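PDB 4Y25: poly-beta-1,6-N-acetyl-D-glucosamine export protein, which exports the biofilm polysaccharide poly-beta-1,6-N-acetyl-D-glucosamine across the outer membrane, the part described here being its C-terminal beta-barrel domain. Local coordinates for residues N6-R11 with Y37-K42; L81-A86 with A98-W103; D162-H167 with T201-P206; A236-S241 with V250-G255. All blocks are in the same frame, centred on the assembly; numbering follows the deposited sequence.

Contact 1 of 4, residues N6-R11 with Y37-K42; sequences NLAELR and YSPPLK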
# COMPACT_ATOMS: atom_id res chain seq x y z
N ASN A 6 -6.20 -8.39 -23.32
CA ASN A 6 -7.16 -8.25 -22.22
C ASN A 6 -7.83 -9.59 -21.90
O ASN A 6 -8.89 -9.92 -22.43
CB ASN A 6 -8.22 -7.19 -22.55
CG ASN A 6 -7.62 -5.88 -23.01
OD1 ASN A 6 -6.42 -5.66 -22.89
ND2 ASN A 6 -8.46 -5.00 -23.53
N LEU A 7 -7.19 -10.35 -21.02
CA LEU A 7 -7.65 -11.68 -20.65
C LEU A 7 -7.98 -11.74 -19.17
O LEU A 7 -8.18 -10.70 -18.53
CB LEU A 7 -6.59 -12.74 -20.98
CG LEU A 7 -5.99 -12.85 -22.39
CD1 LEU A 7 -4.92 -11.80 -22.65
CD2 LEU A 7 -5.41 -14.24 -22.59
N ALA A 8 -8.04 -12.95 -18.63
CA ALA A 8 -8.18 -13.13 -17.19
C ALA A 8 -6.85 -12.81 -16.51
O ALA A 8 -5.79 -13.02 -17.08
CB ALA A 8 -8.62 -14.55 -16.87
N GLU A 9 -6.92 -12.28 -15.29
CA GLU A 9 -5.71 -11.85 -14.60
C GLU A 9 -5.59 -12.42 -13.19
O GLU A 9 -6.53 -12.32 -12.39
CB GLU A 9 -5.66 -10.32 -14.55
CG GLU A 9 -4.51 -9.75 -13.72
CD GLU A 9 -4.41 -8.24 -13.83
OE1 GLU A 9 -4.18 -7.58 -12.80
OE2 GLU A 9 -4.56 -7.72 -14.96
N LEU A 10 -4.45 -13.02 -12.89
CA LEU A 10 -4.16 -13.48 -11.54
C LEU A 10 -3.17 -12.55 -10.86
O LEU A 10 -2.07 -12.32 -11.36
CB LEU A 10 -3.61 -14.91 -11.55
CG LEU A 10 -3.00 -15.37 -10.22
CD1 LEU A 10 -4.04 -15.40 -9.11
CD2 LEU A 10 -2.33 -16.73 -10.37
N ARG A 11 -3.56 -12.02 -9.71
CA ARG A 11 -2.65 -11.20 -8.92
C ARG A 11 -2.36 -11.90 -7.60
O ARG A 11 -3.27 -12.35 -6.90
CB ARG A 11 -3.23 -9.80 -8.70
CG ARG A 11 -3.10 -9.27 -7.27
CD ARG A 11 -3.44 -7.79 -7.18
NE ARG A 11 -2.66 -6.98 -8.12
CZ ARG A 11 -3.15 -6.43 -9.23
NH1 ARG A 11 -4.42 -6.60 -9.56
NH2 ARG A 11 -2.35 -5.72 -10.02
N TYR A 37 -8.93 -12.08 -11.48
CA TYR A 37 -9.92 -11.33 -12.25
C TYR A 37 -10.43 -12.15 -13.42
O TYR A 37 -9.67 -12.87 -14.07
CB TYR A 37 -9.33 -10.02 -12.75
CG TYR A 37 -9.06 -9.00 -11.67
CD1 TYR A 37 -7.90 -9.05 -10.91
CD2 TYR A 37 -9.96 -7.97 -11.42
CE1 TYR A 37 -7.65 -8.12 -9.92
CE2 TYR A 37 -9.71 -7.03 -10.43
CZ TYR A 37 -8.56 -7.11 -9.69
OH TYR A 37 -8.30 -6.18 -8.71
N SER A 38 -11.73 -12.04 -13.69
CA SER A 38 -12.32 -12.66 -14.87
C SER A 38 -11.90 -11.87 -16.12
O SER A 38 -11.34 -10.78 -15.99
CB SER A 38 -13.85 -12.69 -14.75
OG SER A 38 -14.40 -11.39 -14.79
N PRO A 39 -12.14 -12.42 -17.32
CA PRO A 39 -11.91 -11.61 -18.52
C PRO A 39 -12.88 -10.43 -18.55
O PRO A 39 -13.82 -10.41 -17.74
CB PRO A 39 -12.19 -12.58 -19.67
CG PRO A 39 -12.01 -13.94 -19.08
CD PRO A 39 -12.47 -13.82 -17.66
N PRO A 40 -12.66 -9.45 -19.44
CA PRO A 40 -13.68 -8.41 -19.57
C PRO A 40 -15.02 -9.04 -19.92
O PRO A 40 -15.27 -9.32 -21.09
CB PRO A 40 -13.14 -7.52 -20.70
CG PRO A 40 -12.13 -8.37 -21.42
CD PRO A 40 -11.53 -9.24 -20.36
N LEU A 41 -15.84 -9.28 -18.90
CA LEU A 41 -17.14 -9.94 -19.04
C LEU A 41 -17.93 -9.31 -20.18
O LEU A 41 -18.45 -10.00 -21.05
CB LEU A 41 -17.91 -9.87 -17.72
CG LEU A 41 -18.46 -11.19 -17.18
CD1 LEU A 41 -17.53 -12.35 -17.50
CD2 LEU A 41 -18.67 -11.09 -15.67
N LYS A 42 -18.01 -7.98 -20.15
CA LYS A 42 -18.17 -7.21 -21.37
C LYS A 42 -17.06 -6.16 -21.33
O LYS A 42 -16.16 -6.26 -20.49
CB LYS A 42 -19.57 -6.61 -21.50
CG LYS A 42 -20.00 -5.65 -20.42
CD LYS A 42 -21.49 -5.36 -20.58
CE LYS A 42 -21.92 -4.09 -19.87
NZ LYS A 42 -23.37 -3.80 -20.07

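Contact 2 of 4, residues L81-A86 with A98-W103; sequences LEAEYA and ARLSGW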
# COMPACT_ATOMS: atom_id res chain seq x y z
N LEU A 81 -13.90 2.15 -11.16
CA LEU A 81 -14.73 1.90 -9.98
C LEU A 81 -14.86 0.42 -9.64
O LEU A 81 -15.08 -0.41 -10.52
CB LEU A 81 -16.12 2.51 -10.18
CG LEU A 81 -17.23 2.18 -9.18
CD1 LEU A 81 -16.96 2.82 -7.83
CD2 LEU A 81 -18.58 2.61 -9.71
N GLU A 82 -14.72 0.08 -8.35
CA GLU A 82 -14.98 -1.29 -7.92
C GLU A 82 -15.62 -1.36 -6.54
O GLU A 82 -15.39 -0.51 -5.67
CB GLU A 82 -13.69 -2.12 -7.91
CG GLU A 82 -12.69 -1.77 -6.83
CD GLU A 82 -11.50 -2.72 -6.84
OE1 GLU A 82 -11.33 -3.46 -7.83
OE2 GLU A 82 -10.73 -2.73 -5.85
N ALA A 83 -16.45 -2.38 -6.35
CA ALA A 83 -17.02 -2.72 -5.06
C ALA A 83 -16.56 -4.12 -4.69
O ALA A 83 -16.24 -4.92 -5.57
CB ALA A 83 -18.53 -2.63 -5.09
N GLU A 84 -16.52 -4.41 -3.40
CA GLU A 84 -16.00 -5.69 -2.93
C GLU A 84 -16.53 -6.05 -1.56
O GLU A 84 -16.49 -5.23 -0.64
CB GLU A 84 -14.47 -5.65 -2.90
CG GLU A 84 -13.83 -6.80 -2.13
CD GLU A 84 -12.38 -6.53 -1.78
OE1 GLU A 84 -12.02 -5.35 -1.60
OE2 GLU A 84 -11.60 -7.50 -1.67
N TYR A 85 -17.04 -7.27 -1.41
CA TYR A 85 -17.44 -7.76 -0.10
C TYR A 85 -16.56 -8.95 0.28
O TYR A 85 -16.20 -9.77 -0.56
CB TYR A 85 -18.92 -8.16 -0.09
CG TYR A 85 -19.54 -8.25 1.29
CD1 TYR A 85 -20.54 -7.37 1.68
CD2 TYR A 85 -19.15 -9.24 2.20
CE1 TYR A 85 -21.12 -7.45 2.93
CE2 TYR A 85 -19.72 -9.32 3.45
CZ TYR A 85 -20.71 -8.42 3.81
OH TYR A 85 -21.30 -8.48 5.05
N ALA A 86 -16.20 -9.02 1.56
CA ALA A 86 -15.36 -10.11 2.06
C ALA A 86 -15.90 -10.68 3.37
O ALA A 86 -16.68 -10.03 4.07
CB ALA A 86 -13.94 -9.62 2.25
N ALA A 98 -16.59 -5.09 3.66
CA ALA A 98 -16.88 -4.58 2.33
C ALA A 98 -15.98 -3.39 1.96
O ALA A 98 -15.56 -2.63 2.82
CB ALA A 98 -18.34 -4.18 2.22
N ARG A 99 -15.71 -3.24 0.66
CA ARG A 99 -14.92 -2.11 0.20
C ARG A 99 -15.53 -1.45 -1.04
O ARG A 99 -15.97 -2.12 -1.97
CB ARG A 99 -13.49 -2.56 -0.11
CG ARG A 99 -12.59 -1.45 -0.62
CD ARG A 99 -11.14 -1.90 -0.71
NE ARG A 99 -10.98 -3.01 -1.63
CZ ARG A 99 -10.91 -2.89 -2.95
NH1 ARG A 99 -10.98 -1.68 -3.51
NH2 ARG A 99 -10.76 -3.96 -3.72
N LEU A 100 -15.55 -0.12 -1.03
CA LEU A 100 -15.99 0.65 -2.18
C LEU A 100 -14.93 1.70 -2.51
O LEU A 100 -14.53 2.48 -1.64
CB LEU A 100 -17.34 1.31 -1.92
CG LEU A 100 -17.84 2.21 -3.06
CD1 LEU A 100 -18.07 1.40 -4.33
CD2 LEU A 100 -19.11 2.94 -2.65
N SER A 101 -14.48 1.72 -3.75
CA SER A 101 -13.41 2.63 -4.14
C SER A 101 -13.48 3.00 -5.61
O SER A 101 -14.09 2.30 -6.42
CB SER A 101 -12.05 2.01 -3.84
OG SER A 101 -11.91 0.75 -4.46
N GLY A 102 -12.84 4.12 -5.95
CA GLY A 102 -12.79 4.57 -7.33
C GLY A 102 -11.97 5.83 -7.51
O GLY A 102 -11.68 6.55 -6.55
N TRP A 103 -11.57 6.09 -8.75
CA TRP A 103 -11.01 7.39 -9.11
C TRP A 103 -11.60 7.85 -10.42
O TRP A 103 -12.01 7.03 -11.25
CB TRP A 103 -9.47 7.34 -9.20
CG TRP A 103 -8.92 6.36 -10.20
CD1 TRP A 103 -8.38 5.14 -9.93
CD2 TRP A 103 -8.83 6.52 -11.63
NE1 TRP A 103 -7.98 4.53 -11.09
CE2 TRP A 103 -8.24 5.35 -12.15
CE3 TRP A 103 -9.19 7.54 -12.52
CZ2 TRP A 103 -8.00 5.17 -13.51
CZ3 TRP A 103 -8.96 7.36 -13.87
CH2 TRP A 103 -8.38 6.19 -14.35

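Contact 3 of 4, residues D162-H167 with T201-P206; sequences DSNQRH and TPYYNP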
# COMPACT_ATOMS: atom_id res chain seq x y z
N ASP A 162 -13.19 0.90 19.58
CA ASP A 162 -12.88 1.26 20.96
C ASP A 162 -12.84 2.78 21.13
O ASP A 162 -12.02 3.31 21.88
CB ASP A 162 -11.56 0.62 21.40
CG ASP A 162 -10.35 1.21 20.68
OD1 ASP A 162 -10.52 1.86 19.64
OD2 ASP A 162 -9.21 1.01 21.17
N SER A 163 -13.72 3.46 20.40
CA SER A 163 -13.92 4.91 20.47
C SER A 163 -12.78 5.73 19.87
O SER A 163 -12.90 6.95 19.73
CB SER A 163 -14.15 5.34 21.92
OG SER A 163 -14.26 6.75 22.02
N ASN A 164 -11.68 5.08 19.51
CA ASN A 164 -10.55 5.80 18.93
C ASN A 164 -10.79 6.17 17.48
O ASN A 164 -11.19 5.32 16.68
CB ASN A 164 -9.26 4.97 19.04
CG ASN A 164 -8.04 5.73 18.54
OD1 ASN A 164 -7.47 6.54 19.27
ND2 ASN A 164 -7.64 5.47 17.30
N GLN A 165 -10.54 7.42 17.13
CA GLN A 165 -10.61 7.83 15.74
C GLN A 165 -9.26 8.35 15.26
O GLN A 165 -8.67 9.26 15.85
CB GLN A 165 -11.70 8.88 15.51
CG GLN A 165 -12.03 9.77 16.69
CD GLN A 165 -12.99 10.89 16.30
OE1 GLN A 165 -14.00 10.65 15.65
NE2 GLN A 165 -12.67 12.11 16.71
N ARG A 166 -8.78 7.75 14.17
CA ARG A 166 -7.50 8.10 13.58
C ARG A 166 -7.68 8.91 12.31
O ARG A 166 -8.28 8.44 11.34
CB ARG A 166 -6.70 6.84 13.29
CG ARG A 166 -5.37 7.09 12.60
CD ARG A 166 -4.58 5.80 12.47
NE ARG A 166 -4.30 5.21 13.78
CZ ARG A 166 -3.68 4.05 13.95
NH1 ARG A 166 -3.27 3.35 12.90
NH2 ARG A 166 -3.47 3.58 15.17
N HIS A 167 -7.15 10.13 12.30
CA HIS A 167 -7.15 10.95 11.10
C HIS A 167 -5.73 11.02 10.54
O HIS A 167 -4.86 11.66 11.13
CB HIS A 167 -7.69 12.36 11.38
CG HIS A 167 -8.83 12.39 12.35
ND1 HIS A 167 -8.64 12.38 13.72
CD2 HIS A 167 -10.17 12.42 12.16
CE1 HIS A 167 -9.81 12.42 14.32
NE2 HIS A 167 -10.76 12.44 13.40
N THR A 201 -3.85 2.26 25.19
CA THR A 201 -4.21 1.28 24.18
C THR A 201 -3.24 0.10 24.13
O THR A 201 -2.04 0.28 24.39
CB THR A 201 -4.27 1.91 22.77
OG1 THR A 201 -2.94 2.14 22.29
CG2 THR A 201 -5.04 3.23 22.80
N PRO A 202 -3.75 -1.10 23.81
CA PRO A 202 -2.94 -2.31 23.63
C PRO A 202 -2.35 -2.43 22.22
O PRO A 202 -1.81 -3.49 21.87
CB PRO A 202 -3.95 -3.43 23.89
CG PRO A 202 -5.24 -2.85 23.46
CD PRO A 202 -5.19 -1.39 23.80
N TYR A 203 -2.45 -1.37 21.43
CA TYR A 203 -1.84 -1.33 20.10
C TYR A 203 -1.16 0.03 19.93
O TYR A 203 -1.47 0.97 20.67
CB TYR A 203 -2.88 -1.56 19.01
CG TYR A 203 -4.02 -0.56 19.00
CD1 TYR A 203 -5.14 -0.75 19.80
CD2 TYR A 203 -3.98 0.57 18.20
CE1 TYR A 203 -6.18 0.16 19.80
CE2 TYR A 203 -5.01 1.49 18.19
CZ TYR A 203 -6.11 1.27 18.99
OH TYR A 203 -7.15 2.18 18.99
N TYR A 204 -0.23 0.13 18.99
CA TYR A 204 0.50 1.39 18.82
C TYR A 204 -0.44 2.47 18.31
O TYR A 204 -0.79 2.52 17.13
CB TYR A 204 1.69 1.23 17.87
CG TYR A 204 2.56 2.47 17.81
CD1 TYR A 204 3.23 2.92 18.94
CD2 TYR A 204 2.71 3.18 16.62
CE1 TYR A 204 4.02 4.06 18.89
CE2 TYR A 204 3.50 4.31 16.57
CZ TYR A 204 4.16 4.75 17.70
OH TYR A 204 4.95 5.88 17.65
N ASN A 205 -0.85 3.35 19.22
CA ASN A 205 -1.78 4.42 18.91
C ASN A 205 -1.21 5.79 19.26
O ASN A 205 -1.66 6.44 20.20
CB ASN A 205 -3.10 4.20 19.65
CG ASN A 205 -4.28 4.81 18.93
OD1 ASN A 205 -4.46 4.61 17.73
ND2 ASN A 205 -5.10 5.56 19.67
N PRO A 206 -0.20 6.24 18.49
CA PRO A 206 0.45 7.53 18.76
C PRO A 206 -0.54 8.69 18.64
O PRO A 206 -1.32 8.74 17.69
CB PRO A 206 1.53 7.61 17.67
CG PRO A 206 1.01 6.76 16.57
CD PRO A 206 0.30 5.63 17.25

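Contact 4 of 4, residues A236-S241 with V250-G255; sequences AGVGAS and VVTQLG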
# COMPACT_ATOMS: atom_id res chain seq x y z
N ALA A 236 16.38 5.11 -1.31
CA ALA A 236 16.96 5.50 -0.03
C ALA A 236 16.34 6.80 0.48
O ALA A 236 16.04 7.70 -0.30
CB ALA A 236 18.47 5.64 -0.15
N GLY A 237 16.17 6.88 1.79
CA GLY A 237 15.57 8.05 2.41
C GLY A 237 16.12 8.33 3.79
O GLY A 237 16.34 7.42 4.59
N VAL A 238 16.36 9.61 4.06
CA VAL A 238 16.77 10.06 5.39
C VAL A 238 15.89 11.23 5.81
O VAL A 238 15.83 12.24 5.11
CB VAL A 238 18.25 10.49 5.43
CG1 VAL A 238 18.61 10.97 6.83
CG2 VAL A 238 19.16 9.34 5.00
N GLY A 239 15.21 11.09 6.94
CA GLY A 239 14.30 12.12 7.40
C GLY A 239 14.18 12.20 8.91
O GLY A 239 14.96 11.58 9.64
N ALA A 240 13.19 12.95 9.38
CA ALA A 240 12.96 13.11 10.81
C ALA A 240 11.51 12.79 11.18
O ALA A 240 10.59 13.06 10.41
CB ALA A 240 13.32 14.52 11.26
N SER A 241 11.33 12.21 12.36
CA SER A 241 9.99 11.89 12.86
C SER A 241 9.72 12.56 14.20
O SER A 241 10.49 12.39 15.15
CB SER A 241 9.81 10.38 13.01
OG SER A 241 8.56 10.08 13.58
N VAL A 250 15.63 10.60 14.16
CA VAL A 250 15.89 10.48 12.73
C VAL A 250 15.17 9.29 12.09
O VAL A 250 14.96 8.25 12.73
CB VAL A 250 17.42 10.38 12.47
CG1 VAL A 250 18.00 9.14 13.14
CG2 VAL A 250 17.74 10.40 10.98
N VAL A 251 14.77 9.45 10.84
CA VAL A 251 14.19 8.36 10.06
C VAL A 251 15.11 8.00 8.90
O VAL A 251 15.53 8.86 8.14
CB VAL A 251 12.80 8.72 9.51
CG1 VAL A 251 12.31 7.66 8.53
CG2 VAL A 251 11.82 8.89 10.64
N THR A 252 15.42 6.71 8.78
CA THR A 252 16.23 6.25 7.67
C THR A 252 15.56 5.04 7.01
O THR A 252 14.98 4.19 7.70
CB THR A 252 17.66 5.89 8.11
OG1 THR A 252 18.42 5.44 6.98
CG2 THR A 252 17.64 4.79 9.16
N GLN A 253 15.62 4.97 5.69
CA GLN A 253 14.99 3.87 4.98
C GLN A 253 15.74 3.49 3.71
O GLN A 253 16.23 4.35 2.98
CB GLN A 253 13.53 4.21 4.66
CG GLN A 253 13.34 5.48 3.87
CD GLN A 253 11.90 5.95 3.85
OE1 GLN A 253 11.10 5.54 4.70
NE2 GLN A 253 11.56 6.80 2.89
N LEU A 254 15.84 2.19 3.48
CA LEU A 254 16.53 1.65 2.31
C LEU A 254 15.70 0.55 1.67
O LEU A 254 15.03 -0.21 2.36
CB LEU A 254 17.91 1.11 2.68
CG LEU A 254 18.98 2.10 3.14
CD1 LEU A 254 20.11 1.37 3.84
CD2 LEU A 254 19.50 2.89 1.95
N GLY A 255 15.75 0.48 0.35
CA GLY A 255 15.07 -0.57 -0.37
C GLY A 255 15.88 -1.04 -1.56
O GLY A 255 16.53 -0.23 -2.23

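Contact 1 of 4, residues N6-R11 with Y37-K42
The Tyr37 ring and the Arg11 guanidinium are turned almost square to each other, their planes 89° apart. Arg11 NH1 lies 3.6 Å from Tyr37 CE1, so that the ring carbon sits at the edge of the guanidinium, near its plane, while the guanidinium nitrogen approaches the ring obliquely. Glu9 O, by contrast, lies at the edge of the tyrosine ring, near its plane. The ring is carried there by a chi1 of -70°, which sets CG opposite the carbonyl carbon. Tyr37 and Glu9 form an antiparallel hydrogen-bonded pair: Tyr37 N donates to Glu9 O at 2.6 Å, nearly along the C=O axis, and Glu9 N donates to Tyr37 O at 3.1 Å with the donor tilted out of the carbonyl plane. Their side chains share the sheet face that also carries Arg11, and CB of Glu9 meets CB of Tyr37 at 4.1 Å. The extended Glu9 chain then runs to a carboxylate whose OE1 makes a salt bridge with Arg11 NH1 at 3.4 Å; its OE2 pairs with Arg296. Past the bridged pair the contact is made by prolines: Ala8 CB packs on Pro39 CD at 4.0 Å, and Asn6 O meets Pro40 CD at 3.4 Å. The contact lies at the end of the barrel where both chain termini are found, the periplasmic end in proteins of this type. Strand 8-20 is bonded on its other side to strand 283-297, through Ala8 with Phe297 and Leu10 with Phe295, which closes the barrel, while Tyr37 meets Phe48 of strand 45-55.

Contact 2 of 4, residues L81-A86 with A98-W103
Arg99 reaches across from strand 94-105 to grip two glutamates of strand 79-89. Its CB lies 3.5 Å from Glu84 OE1, and CD passes the same oxygen at 3.7 Å. The chain is extended as far as CD, then bends at chi3 (61°), which swings the guanidinium along the neighbouring strand. NE meets Glu84 OE1 at 2.6 Å in a salt bridge, and NH2 adds a second bond to that oxygen, both weak by angle. On the far side, NH1 donates to Glu82 OE2 at 2.6 Å, in the guanidinium plane and onto the anti lone pair, and NH2 also donates to it. Glu82 OE2 and Glu84 OE1 are thus each approached by two N-H groups, those to OE1 weakly, and the guanidinium is probably fixed in rotation. Backbone bonds pair Glu82 with Ser101 and Glu84 with Arg99, the one from Glu84 N being weak. The other face is largely apolar: Leu100 CD1 touches Leu81 CD1 at 3.9 Å and Ala83 CB at 4.1 Å, and Tyr85 CD1 meets Ala98 CB at 3.9 Å. Charged side chains turned to the lumen and apolar ones outward, alternating along an antiparallel hairpin, are characteristic of an outer-membrane beta-barrel.

Contact 3 of 4, residues D162-H167 with T201-P206
Asp162 and Tyr203 reach for each other from opposite directions, and the carboxylate comes in at the edge of the ring, near its plane. Tyr203 OH donates to Asp162 OD2 at 3.2 Å, on the syn lone pair, with the two planes 38° apart. An Asp162 chi1 of 68°, with CG between the backbone N and the carbonyl carbon, brings the carboxylate to the ring edge. Asn164 crosses the phenol end at a slant, its CB 3.5 Å from Tyr203 OH; the Asn164 and Asn205 side chains come from opposite directions, their amide planes steeply inclined. Asn205 ND2 donates to Asn164 OD1 at 2.6 Å, in its own amide plane but from above the carbonyl plane of Asn164. The same oxygen also accepts from the backbone N of Thr197 and of Glu198. The Arg166 side chain slides past Asn205 in the opposite sense. Its NH2 donates to Asn205 OD1 at 2.9 Å, within both the carbonyl and the guanidinium planes, and also lies 4.0 Å from Tyr203 CE2 at the ring edge. Both ends of the Asn205 amide are used, ND2 having a further acceptor in Glu198 O. Arg166 NE turns instead to Asn196 and Glu194, so the guanidinium bridges the start and the end of one loop. Segment 162-167 leads into strand 165-179, whose Arg166 pairs with Thr158 of strand 149-160; Phe160 lies parallel to the Tyr203 ring. The 201-206 loop, between strands 183-195 and 208-225, extends across the mouth of the barrel, where Tyr204 meets Tyr279 edge-to-face and touches Pro23.

Contact 4 of 4, residues A236-S241 with V250-G255
Gly237 and Gly239 pair with Gln253 and Val251 through reciprocal backbone hydrogen bonds. Gly237 N donates to Gln253 O and Gln253 N to Gly237 O, both at 2.8 Å; Gly239 N likewise donates to Val251 O, and Val251 N to Gly239 O. Between these pairs come CA-H...O contacts, such as Val238 CA to Val251 O at 3.2 Å and Thr252 CA to Gly237 O at 3.3 Å. Van der Waals packing differs by face. On the face carrying Val251 and Gln253, Gln253 CG lies beside Gly237 CA at 3.7 Å, its chi1 of 56° tucking CG between the backbone N and the carbonyl carbon, and Val251 CG2 meets Ser241 CB at 3.4 Å. Ser241 OG is held by Asp211 of strand 208-225. On the opposite face, Ala236 CB touches Leu254 CD2 at 3.6 Å, and Val238 CG1 comes within 4.3 Å of Val250 CG2. No charged side chain takes part in the pairing. The strands run antiparallel at 149°, with the usual twist of a hairpin. With Gln253 turned to the lumen and Val238 and Leu254 to the outer surface, it has the alternating pattern of a transmembrane beta-barrel wall.

Contacts 2 and 4 each join the two strands of a barrel hairpin, whereas contacts 1 and 3 lie towards the barrel's ends, their centres about 39 Å apart. None is a true core contact: contact 2 lies mostly on the surface and the other three are partly buried. Their chemistry follows their place. Contact 2 puts a salt-bridge network on the lumen side, contact 4 rests on backbone bonds made by two glycines, contact 1 mixes one bridged pair with proline packing, and contact 3 joins a loop to the start of strand 165-179 and the turn before it, chiefly through polar side chains. Contacts 1 and 2 touch, Tyr37 OH packing 4.2 Å from Glu82 OE1.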